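PDB 3A8T: adenylate isopentenyltransferase from Humulus lupulus, which catalyses the transfer of an isopentenyl group from dimethylallyl diphosphate to ATP, ADP or AMP in cytokinin biosynthesis. Local coordinates for residues K86-V89 with P90-G93; E102-P105 with A106-E109; F115-L118 with A119-V123; H218-D221 with S222-T226. One frame throughout, in Å; residues are numbered along the deposited sequence.

Interaction 1 of 4, residues K86-V89 with P90-G93; sequences KISV and PDRG
R92 reaches back along the chain and closes its guanidinium on I87 O with two hydrogen bonds. The grip is side-on and converges on a single atom: R92 NH2 lies 2.7 Å from I87 O and meets it almost head-on (C=O...N angle 174°), while R92 NE is 3.1 Å from the same oxygen and comes from above the carbonyl plane. I87 O stays close to the guanidinium plane, 7° out of it for the NH2 bond.

Methyl groups pack against the arginine. V89 CG2 sits over the centre of one face of the group, 3.9 Å from R92 CZ, and I87 CG2 touches the chain at R92 NE, 3.4 Å away. The remaining branch of I87 leads past D91, and its side chain also packs on S54 and I58 of helix 53-61, S54 being an ATP-binding residue of the P-loop.

Turn bonds form the third group. R92 N donates to V89 O over 2.9 Å, closing a beta turn with P90 and D91 at its corners. S88 OG, placed between its own N and carbonyl carbon by a chi1 of 74°, accepts from D91 N at 3.3 Å; from the same hydroxyl a weak bond runs to D91 OD2, 3.0 Å from S88 OG.

The chemistry implies a surface turn tied by its own arginine: one carbonyl, probably polarised by the positive charge, holds two N-H groups, and the methyl over its face probably limits how far the guanidinium can tilt.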
loop_
_atom_site.group_PDB
_atom_site.type_symbol
_atom_site.label_atom_id
_atom_site.label_comp_id
_atom_site.label_asym_id
_atom_site.label_seq_id
_atom_site.Cartn_x
_atom_site.Cartn_y
_atom_site.Cartn_z
ATOM N N LYS A 86 4.423 -4.210 3.492
ATOM C CA LYS A 86 3.663 -5.428 3.214
ATOM C C LYS A 86 3.090 -5.964 4.525
ATOM O O LYS A 86 3.768 -5.995 5.550
ATOM C CB LYS A 86 4.529 -6.519 2.619
ATOM C CG LYS A 86 4.935 -6.369 1.242
ATOM C CD LYS A 86 5.777 -7.552 0.900
ATOM C CE LYS A 86 6.213 -7.526 -0.551
ATOM N NZ LYS A 86 7.278 -6.572 -0.870
ATOM N N ILE A 87 1.834 -6.364 4.503
ATOM C CA ILE A 87 1.266 -6.932 5.696
ATOM C C ILE A 87 2.121 -8.173 6.106
ATOM O O ILE A 87 2.374 -9.039 5.269
ATOM C CB ILE A 87 -0.239 -7.314 5.443
ATOM C CG1 ILE A 87 -0.861 -7.918 6.727
ATOM C CG2 ILE A 87 -0.339 -8.321 4.292
ATOM C CD1 ILE A 87 -2.424 -7.823 6.789
ATOM N N SER A 88 2.537 -8.276 7.379
ATOM C CA SER A 88 3.335 -9.450 7.834
ATOM C C SER A 88 2.552 -10.734 7.651
ATOM O O SER A 88 1.307 -10.711 7.743
ATOM C CB SER A 88 3.719 -9.358 9.308
ATOM O OG SER A 88 2.629 -9.602 10.176
ATOM N N VAL A 89 3.258 -11.843 7.413
ATOM C CA VAL A 89 2.586 -13.109 7.179
ATOM C C VAL A 89 1.814 -13.549 8.426
ATOM O O VAL A 89 0.680 -13.999 8.322
ATOM C CB VAL A 89 3.596 -14.194 6.684
ATOM C CG1 VAL A 89 2.884 -15.404 6.150
ATOM C CG2 VAL A 89 4.428 -13.619 5.551
ATOM N N PRO A 90 2.395 -13.416 9.623
ATOM C CA PRO A 90 1.632 -13.825 10.809
ATOM C C PRO A 90 0.289 -13.118 10.861
ATOM O O PRO A 90 -0.718 -13.687 11.248
ATOM C CB PRO A 90 2.547 -13.404 11.960
ATOM C CG PRO A 90 3.908 -13.651 11.383
ATOM C CD PRO A 90 3.801 -13.147 9.962
ATOM N N ASP A 91 0.274 -11.867 10.434
ATOM C CA ASP A 91 -0.957 -11.090 10.414
ATOM C C ASP A 91 -1.922 -11.340 9.274
ATOM O O ASP A 91 -2.929 -10.687 9.224
ATOM C CB ASP A 91 -0.652 -9.592 10.471
ATOM C CG ASP A 91 -0.025 -9.182 11.792
ATOM O OD1 ASP A 91 -0.186 -9.902 12.835
ATOM O OD2 ASP A 91 0.636 -8.120 11.808
ATOM N N ARG A 92 -1.619 -12.230 8.338
ATOM C CA ARG A 92 -2.560 -12.532 7.273
ATOM C C ARG A 92 -3.576 -13.589 7.710
ATOM O O ARG A 92 -4.501 -13.912 6.968
ATOM C CB ARG A 92 -1.836 -12.976 6.013
ATOM C CG ARG A 92 -0.814 -11.991 5.567
ATOM C CD ARG A 92 -0.156 -12.372 4.228
ATOM N NE ARG A 92 0.961 -11.448 4.032
ATOM C CZ ARG A 92 1.998 -11.601 3.215
ATOM N NH1 ARG A 92 2.122 -12.667 2.424
ATOM N NH2 ARG A 92 2.946 -10.688 3.267
ATOM N N GLY A 93 -3.397 -14.137 8.918
ATOM C CA GLY A 93 -4.347 -15.097 9.476
ATOM C C GLY A 93 -4.584 -16.353 8.668
ATOM O O GLY A 93 -5.608 -16.987 8.764
#

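Interaction 2 of 4, residues E102-P105 with A106-E109; sequences EVDP and ARGE
D104 and the backbone of A106 form an Asx turn, here an Asp-Pro one with P105 at its middle, in the loop between strand 97-98 and helix 112-128. With chi1 at -174°, CG of D104 swings opposite its own amide N, which carries the carboxylate toward A106. D104 OD1 accepts from A106 N at 2.7 Å, on the anti side and 26° out of the carboxylate plane.

The same residue closes a second ring through its backbone, R107 N donating to D104 O over 2.8 Å. One residue on, G108 N donates to P105 O at 3.0 Å, so the chain winds as a short 3-10 turn. G108 ends it with a phi of 92°, where a CB would press on the carbonyl O of R107.

R107 doubles back over the turn with its chain extended from CG to NE, crossing D104 at about a right angle. D104 CB lies over the middle of the guanidinium, 4.0 Å from R107 CZ, and OD2 stands above the group too. Because D104 OD2, which has a weak second partner in K78 NZ, is well out of the guanidinium plane with no N-H aimed at it, the long ion pair is one of charges only, D104 OD2 lying 3.8 Å from R107 NH2.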
loop_
_atom_site.group_PDB
_atom_site.type_symbol
_atom_site.label_atom_id
_atom_site.label_comp_id
_atom_site.label_asym_id
_atom_site.label_seq_id
_atom_site.Cartn_x
_atom_site.Cartn_y
_atom_site.Cartn_z
ATOM N N GLU A 102 5.832 -11.338 -5.275
ATOM C CA GLU A 102 6.278 -12.456 -6.058
ATOM C C GLU A 102 6.906 -12.071 -7.380
ATOM O O GLU A 102 7.337 -12.945 -8.108
ATOM C CB GLU A 102 5.119 -13.418 -6.328
ATOM C CG GLU A 102 4.453 -14.010 -5.093
ATOM C CD GLU A 102 3.309 -14.941 -5.451
ATOM O OE1 GLU A 102 3.597 -16.034 -5.991
ATOM O OE2 GLU A 102 2.132 -14.585 -5.204
ATOM N N VAL A 103 6.936 -10.788 -7.710
ATOM C CA VAL A 103 7.551 -10.339 -8.954
ATOM C C VAL A 103 9.021 -9.995 -8.673
ATOM O O VAL A 103 9.324 -9.344 -7.708
ATOM C CB VAL A 103 6.817 -9.098 -9.518
ATOM C CG1 VAL A 103 7.454 -8.676 -10.856
ATOM C CG2 VAL A 103 5.322 -9.402 -9.670
ATOM N N ASP A 104 9.938 -10.463 -9.505
ATOM C CA ASP A 104 11.352 -10.195 -9.299
ATOM C C ASP A 104 11.665 -8.820 -9.817
ATOM O O ASP A 104 11.644 -8.573 -11.015
ATOM C CB ASP A 104 12.220 -11.219 -10.027
ATOM C CG ASP A 104 13.706 -11.059 -9.712
ATOM O OD1 ASP A 104 14.164 -9.900 -9.500
ATOM O OD2 ASP A 104 14.417 -12.103 -9.675
ATOM N N PRO A 105 11.949 -7.884 -8.908
ATOM C CA PRO A 105 12.265 -6.509 -9.314
ATOM C C PRO A 105 13.308 -6.433 -10.462
ATOM O O PRO A 105 13.242 -5.560 -11.335
ATOM C CB PRO A 105 12.748 -5.872 -8.008
ATOM C CG PRO A 105 13.182 -7.035 -7.172
ATOM C CD PRO A 105 12.142 -8.071 -7.465
ATOM N N ALA A 106 14.261 -7.360 -10.452
ATOM C CA ALA A 106 15.285 -7.411 -11.489
ATOM C C ALA A 106 14.665 -7.412 -12.869
ATOM O O ALA A 106 15.217 -6.784 -13.758
ATOM C CB ALA A 106 16.163 -8.654 -11.325
ATOM N N ARG A 107 13.528 -8.086 -13.051
ATOM C CA ARG A 107 12.876 -8.147 -14.371
ATOM C C ARG A 107 12.151 -6.886 -14.900
ATOM O O ARG A 107 11.477 -6.951 -15.939
ATOM C CB ARG A 107 11.886 -9.313 -14.442
ATOM C CG ARG A 107 12.499 -10.635 -14.096
ATOM C CD ARG A 107 11.660 -11.783 -14.608
ATOM N NE ARG A 107 11.866 -12.940 -13.761
ATOM C CZ ARG A 107 13.073 -13.332 -13.356
ATOM N NH1 ARG A 107 14.163 -12.651 -13.744
ATOM N NH2 ARG A 107 13.191 -14.362 -12.519
ATOM N N GLY A 108 12.319 -5.758 -14.203
ATOM C CA GLY A 108 11.688 -4.508 -14.613
ATOM C C GLY A 108 10.316 -4.209 -14.003
ATOM O O GLY A 108 9.844 -4.852 -13.073
ATOM N N GLU A 109 9.643 -3.228 -14.561
ATOM C CA GLU A 109 8.367 -2.869 -14.021
ATOM C C GLU A 109 7.231 -3.834 -14.405
ATOM O O GLU A 109 7.193 -4.375 -15.497
ATOM C CB GLU A 109 8.040 -1.438 -14.452
ATOM C CG GLU A 109 7.125 -0.730 -13.475
ATOM C CD GLU A 109 7.145 0.801 -13.602
ATOM O OE1 GLU A 109 8.175 1.451 -13.269
ATOM O OE2 GLU A 109 6.098 1.350 -14.043
#

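Interaction 3 of 4, residues F115-L118 with A119-V123; sequences FRSL and AGKAV
K121 folds back over S117, one helical turn earlier, and each of its carbons can be traced against that turn. K121 CB rests on L118 O at 3.3 Å. K121 CG, anti to the carbonyl carbon (chi1 -76°), drops beside S117 O, 3.2 Å away, and CD follows past the same oxygen. K121 CE then moves onto the hydroxyl, 3.3 Å from S117 OG, and NZ ends in a hydrogen bond to S117 OG over 3.0 Å, with L118 CD2 alongside. The lysine chain is extended beyond CG, so it lies along the helix surface. With an alanine in place of S117, the ammonium of K121 would probably lose this hydroxyl acceptor and be freer to swing away from the helix.

Another side of the helix is apolar. A119 CB stands over one face of the F115 ring, 3.9 Å from its centroid and 19° off the normal, a CH-pi contact. F115 also stacks with F142, while A119 packs on I69 of strand 66-70 and L146 of helix 140-147.

Backbone bonds such as A119 N to F115 O (2.8 Å) complete the i to i+4 pattern of helix 112-128, the connecting helix of a beta-alpha-beta crossover between parallel strands 97-98 and 132-136 of this P-loop fold.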
loop_
_atom_site.group_PDB
_atom_site.type_symbol
_atom_site.label_atom_id
_atom_site.label_comp_id
_atom_site.label_asym_id
_atom_site.label_seq_id
_atom_site.Cartn_x
_atom_site.Cartn_y
_atom_site.Cartn_z
ATOM N N PHE A 115 -0.361 -6.570 -14.954
ATOM C CA PHE A 115 -1.208 -6.749 -13.793
ATOM C C PHE A 115 -2.618 -7.261 -14.124
ATOM O O PHE A 115 -3.130 -8.175 -13.475
ATOM C CB PHE A 115 -1.335 -5.438 -13.020
ATOM C CG PHE A 115 -2.141 -5.575 -11.762
ATOM C CD1 PHE A 115 -1.639 -6.311 -10.688
ATOM C CD2 PHE A 115 -3.416 -5.057 -11.685
ATOM C CE1 PHE A 115 -2.405 -6.529 -9.563
ATOM C CE2 PHE A 115 -4.195 -5.259 -10.594
ATOM C CZ PHE A 115 -3.710 -6.000 -9.512
ATOM N N ARG A 116 -3.249 -6.625 -15.099
ATOM C CA ARG A 116 -4.581 -7.018 -15.556
ATOM C C ARG A 116 -4.577 -8.509 -15.891
ATOM O O ARG A 116 -5.479 -9.256 -15.503
ATOM C CB ARG A 116 -4.976 -6.187 -16.789
ATOM C CG ARG A 116 -6.169 -6.689 -17.566
ATOM C CD ARG A 116 -6.475 -5.788 -18.764
ATOM N NE ARG A 116 -7.750 -6.171 -19.389
ATOM C CZ ARG A 116 -8.972 -5.803 -18.977
ATOM N NH1 ARG A 116 -9.142 -4.997 -17.921
ATOM N NH2 ARG A 116 -10.036 -6.293 -19.595
ATOM N N SER A 117 -3.538 -8.942 -16.581
ATOM C CA SER A 117 -3.436 -10.331 -16.959
ATOM C C SER A 117 -3.280 -11.282 -15.743
ATOM O O SER A 117 -4.078 -12.226 -15.543
ATOM C CB SER A 117 -2.280 -10.472 -17.913
ATOM O OG SER A 117 -1.829 -11.789 -17.909
ATOM N N LEU A 118 -2.236 -11.036 -14.957
ATOM C CA LEU A 118 -1.961 -11.821 -13.756
ATOM C C LEU A 118 -3.136 -11.851 -12.777
ATOM O O LEU A 118 -3.523 -12.912 -12.332
ATOM C CB LEU A 118 -0.721 -11.277 -13.016
ATOM C CG LEU A 118 0.614 -11.580 -13.683
ATOM C CD1 LEU A 118 1.804 -11.125 -12.843
ATOM C CD2 LEU A 118 0.671 -13.044 -13.916
ATOM N N ALA A 119 -3.707 -10.686 -12.470
ATOM C CA ALA A 119 -4.821 -10.581 -11.516
ATOM C C ALA A 119 -6.194 -11.086 -11.999
ATOM O O ALA A 119 -7.008 -11.581 -11.212
ATOM C CB ALA A 119 -4.911 -9.166 -11.055
ATOM N N GLY A 120 -6.472 -10.900 -13.281
ATOM C CA GLY A 120 -7.698 -11.440 -13.833
ATOM C C GLY A 120 -7.648 -12.962 -13.690
ATOM O O GLY A 120 -8.676 -13.594 -13.424
ATOM N N LYS A 121 -6.461 -13.557 -13.848
ATOM C CA LYS A 121 -6.300 -15.000 -13.702
ATOM C C LYS A 121 -6.670 -15.413 -12.250
ATOM O O LYS A 121 -7.464 -16.340 -12.035
ATOM C CB LYS A 121 -4.844 -15.409 -13.996
ATOM C CG LYS A 121 -4.475 -15.423 -15.467
ATOM C CD LYS A 121 -2.926 -15.473 -15.669
ATOM C CE LYS A 121 -2.475 -14.921 -17.060
ATOM N NZ LYS A 121 -0.977 -14.581 -17.142
ATOM N N ALA A 122 -6.077 -14.702 -11.287
ATOM C CA ALA A 122 -6.300 -14.924 -9.875
ATOM C C ALA A 122 -7.755 -14.709 -9.522
ATOM O O ALA A 122 -8.301 -15.436 -8.689
ATOM C CB ALA A 122 -5.419 -14.002 -9.033
ATOM N N VAL A 123 -8.400 -13.729 -10.128
ATOM C CA VAL A 123 -9.820 -13.532 -9.781
ATOM C C VAL A 123 -10.583 -14.798 -10.176
ATOM O O VAL A 123 -11.378 -15.345 -9.441
ATOM C CB VAL A 123 -10.426 -12.353 -10.519
ATOM C CG1 VAL A 123 -11.879 -12.362 -10.412
ATOM C CG2 VAL A 123 -9.882 -11.082 -9.959
#

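Interaction 4 of 4, residues H218-D221 with S222-T226; sequences HDED and SATRT
E220 lays its carboxylate across the T224 side chain at about a right angle, OE2 modelled only 2.5 Å from T224 OG1. The hydroxyl donates to OE2 on the anti side, 21° out of the carboxylate plane. A chi1 of 48° tucks T224 OG1 in over its own backbone, on the side where E220 OE2 arrives. E220 also runs past R225 in the opposite direction, with E220 CG 3.9 Å from R225 CG. Shortening E220 to an alanine would remove the carboxylate, and the T224 hydroxyl would probably be left without this acceptor and free to turn.

D221 shapes the next step of the chain as an Asx turn: its OD1 accepts from A223 N at 2.7 Å through the anti lone pair, and the N-H points nearly straight at it (168°). D221 O also receives weak bonds from T224 N and R225 N, over 3.5 Å and 3.3 Å respectively. With the Asx turn and a bond from R225 N to S222 O, the backbone curls here, in the loop between helices 203-210 and 234-243.

R225 is bent at chi3 and its head faces away from the E220 carboxylate. NE bonds to R229 O and NH2 forms a salt bridge with D238 of helix 234-243. R225 NH1 lies 3.2 Å from E220 O, although that oxygen's position is less certain. S222 hydrogen-bonds through OG to K230 O and touches the bound ATP.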
loop_
_atom_site.group_PDB
_atom_site.type_symbol
_atom_site.label_atom_id
_atom_site.label_comp_id
_atom_site.label_asym_id
_atom_site.label_seq_id
_atom_site.Cartn_x
_atom_site.Cartn_y
_atom_site.Cartn_z
ATOM N N HIS A 218 20.266 7.340 -8.644
ATOM C CA HIS A 218 20.414 7.935 -7.310
ATOM C C HIS A 218 20.031 9.381 -7.160
ATOM O O HIS A 218 19.611 9.810 -6.070
ATOM C CB HIS A 218 21.834 7.724 -6.759
ATOM C CG HIS A 218 22.172 6.285 -6.497
ATOM N ND1 HIS A 218 23.455 5.793 -6.610
ATOM C CD2 HIS A 218 21.395 5.233 -6.150
ATOM C CE1 HIS A 218 23.455 4.498 -6.356
ATOM N NE2 HIS A 218 22.217 4.133 -6.074
ATOM N N ASP A 219 20.168 10.124 -8.254
ATOM C CA ASP A 219 19.826 11.541 -8.271
ATOM C C ASP A 219 18.443 11.796 -8.827
ATOM O O ASP A 219 18.130 12.934 -9.143
ATOM C CB ASP A 219 20.799 12.323 -9.154
ATOM C CG ASP A 219 21.097 11.608 -10.472
ATOM O OD1 ASP A 219 20.263 10.812 -11.006
ATOM O OD2 ASP A 219 22.199 11.847 -10.986
ATOM N N GLU A 220 17.623 10.754 -8.913
ATOM C CA GLU A 220 16.307 10.853 -9.546
ATOM C C GLU A 220 15.121 10.505 -8.645
ATOM O O GLU A 220 15.202 9.643 -7.770
ATOM C CB GLU A 220 16.338 9.995 -10.850
ATOM C CG GLU A 220 14.998 9.728 -11.499
ATOM C CD GLU A 220 15.034 8.776 -12.723
ATOM O OE1 GLU A 220 15.791 7.777 -12.751
ATOM O OE2 GLU A 220 14.264 9.008 -13.667
ATOM N N ASP A 221 14.021 11.227 -8.864
ATOM C CA ASP A 221 12.766 11.097 -8.124
ATOM C C ASP A 221 12.078 9.781 -8.453
ATOM O O ASP A 221 12.353 9.148 -9.462
ATOM C CB ASP A 221 11.854 12.285 -8.496
ATOM C CG ASP A 221 10.578 12.422 -7.611
ATOM O OD1 ASP A 221 9.564 11.746 -7.875
ATOM O OD2 ASP A 221 10.578 13.238 -6.657
ATOM N N SER A 222 11.228 9.368 -7.531
ATOM C CA SER A 222 10.359 8.197 -7.647
ATOM C C SER A 222 9.540 8.267 -8.958
ATOM O O SER A 222 9.324 7.256 -9.618
ATOM C CB SER A 222 9.318 8.202 -6.508
ATOM O OG SER A 222 9.828 7.709 -5.292
ATOM N N ALA A 223 9.108 9.479 -9.306
ATOM C CA ALA A 223 8.231 9.706 -10.443
ATOM C C ALA A 223 8.681 9.049 -11.706
ATOM O O ALA A 223 7.874 8.470 -12.413
ATOM C CB ALA A 223 8.029 11.197 -10.673
ATOM N N THR A 224 9.971 9.157 -11.987
ATOM C CA THR A 224 10.531 8.567 -13.195
ATOM C C THR A 224 11.440 7.399 -12.970
ATOM O O THR A 224 12.066 6.939 -13.896
ATOM C CB THR A 224 11.285 9.621 -14.049
ATOM O OG1 THR A 224 12.180 10.390 -13.231
ATOM C CG2 THR A 224 10.319 10.513 -14.671
ATOM N N ARG A 225 11.555 6.935 -11.734
ATOM C CA ARG A 225 12.381 5.768 -11.509
ATOM C C ARG A 225 11.574 4.592 -12.041
ATOM O O ARG A 225 10.432 4.757 -12.509
ATOM C CB ARG A 225 12.743 5.623 -10.050
ATOM C CG ARG A 225 13.959 6.469 -9.729
ATOM C CD ARG A 225 14.071 7.046 -8.259
ATOM N NE ARG A 225 14.510 6.036 -7.317
ATOM C CZ ARG A 225 15.657 6.013 -6.635
ATOM N NH1 ARG A 225 16.590 6.966 -6.725
ATOM N NH2 ARG A 225 15.877 4.959 -5.870
ATOM N N THR A 226 12.169 3.413 -12.041
ATOM C CA THR A 226 11.449 2.279 -12.543
ATOM C C THR A 226 11.295 1.165 -11.505
ATOM O O THR A 226 12.231 0.833 -10.792
ATOM C CB THR A 226 12.114 1.739 -13.856
ATOM O OG1 THR A 226 11.473 0.515 -14.256
ATOM C CG2 THR A 226 13.571 1.452 -13.625
#

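All four contacts are local turns or helix steps in series along the chain, at different distances from the nucleotide. Interaction 4 is nearest to it, the S222 side chain lying about 4 Å from ATP. In interaction 3 the side chain of F115 is about 10 Å from ATP. In interaction 1 the side chain of I87 is about 11 Å from ATP, and in interaction 2 that of P105 about 13 Å. Only interactions 2 and 4 touch: E109 OE1 packs 3.5 Å from T226 CA and hydrogen-bonds to G227 N. Interactions 1 and 2 come within about 6 Å by nearest atoms, and both meet Y77, through K86 and through V103 and E109. Interactions 1 and 4 lie on opposite sides of the chain's centre, their own centres 29 Å apart.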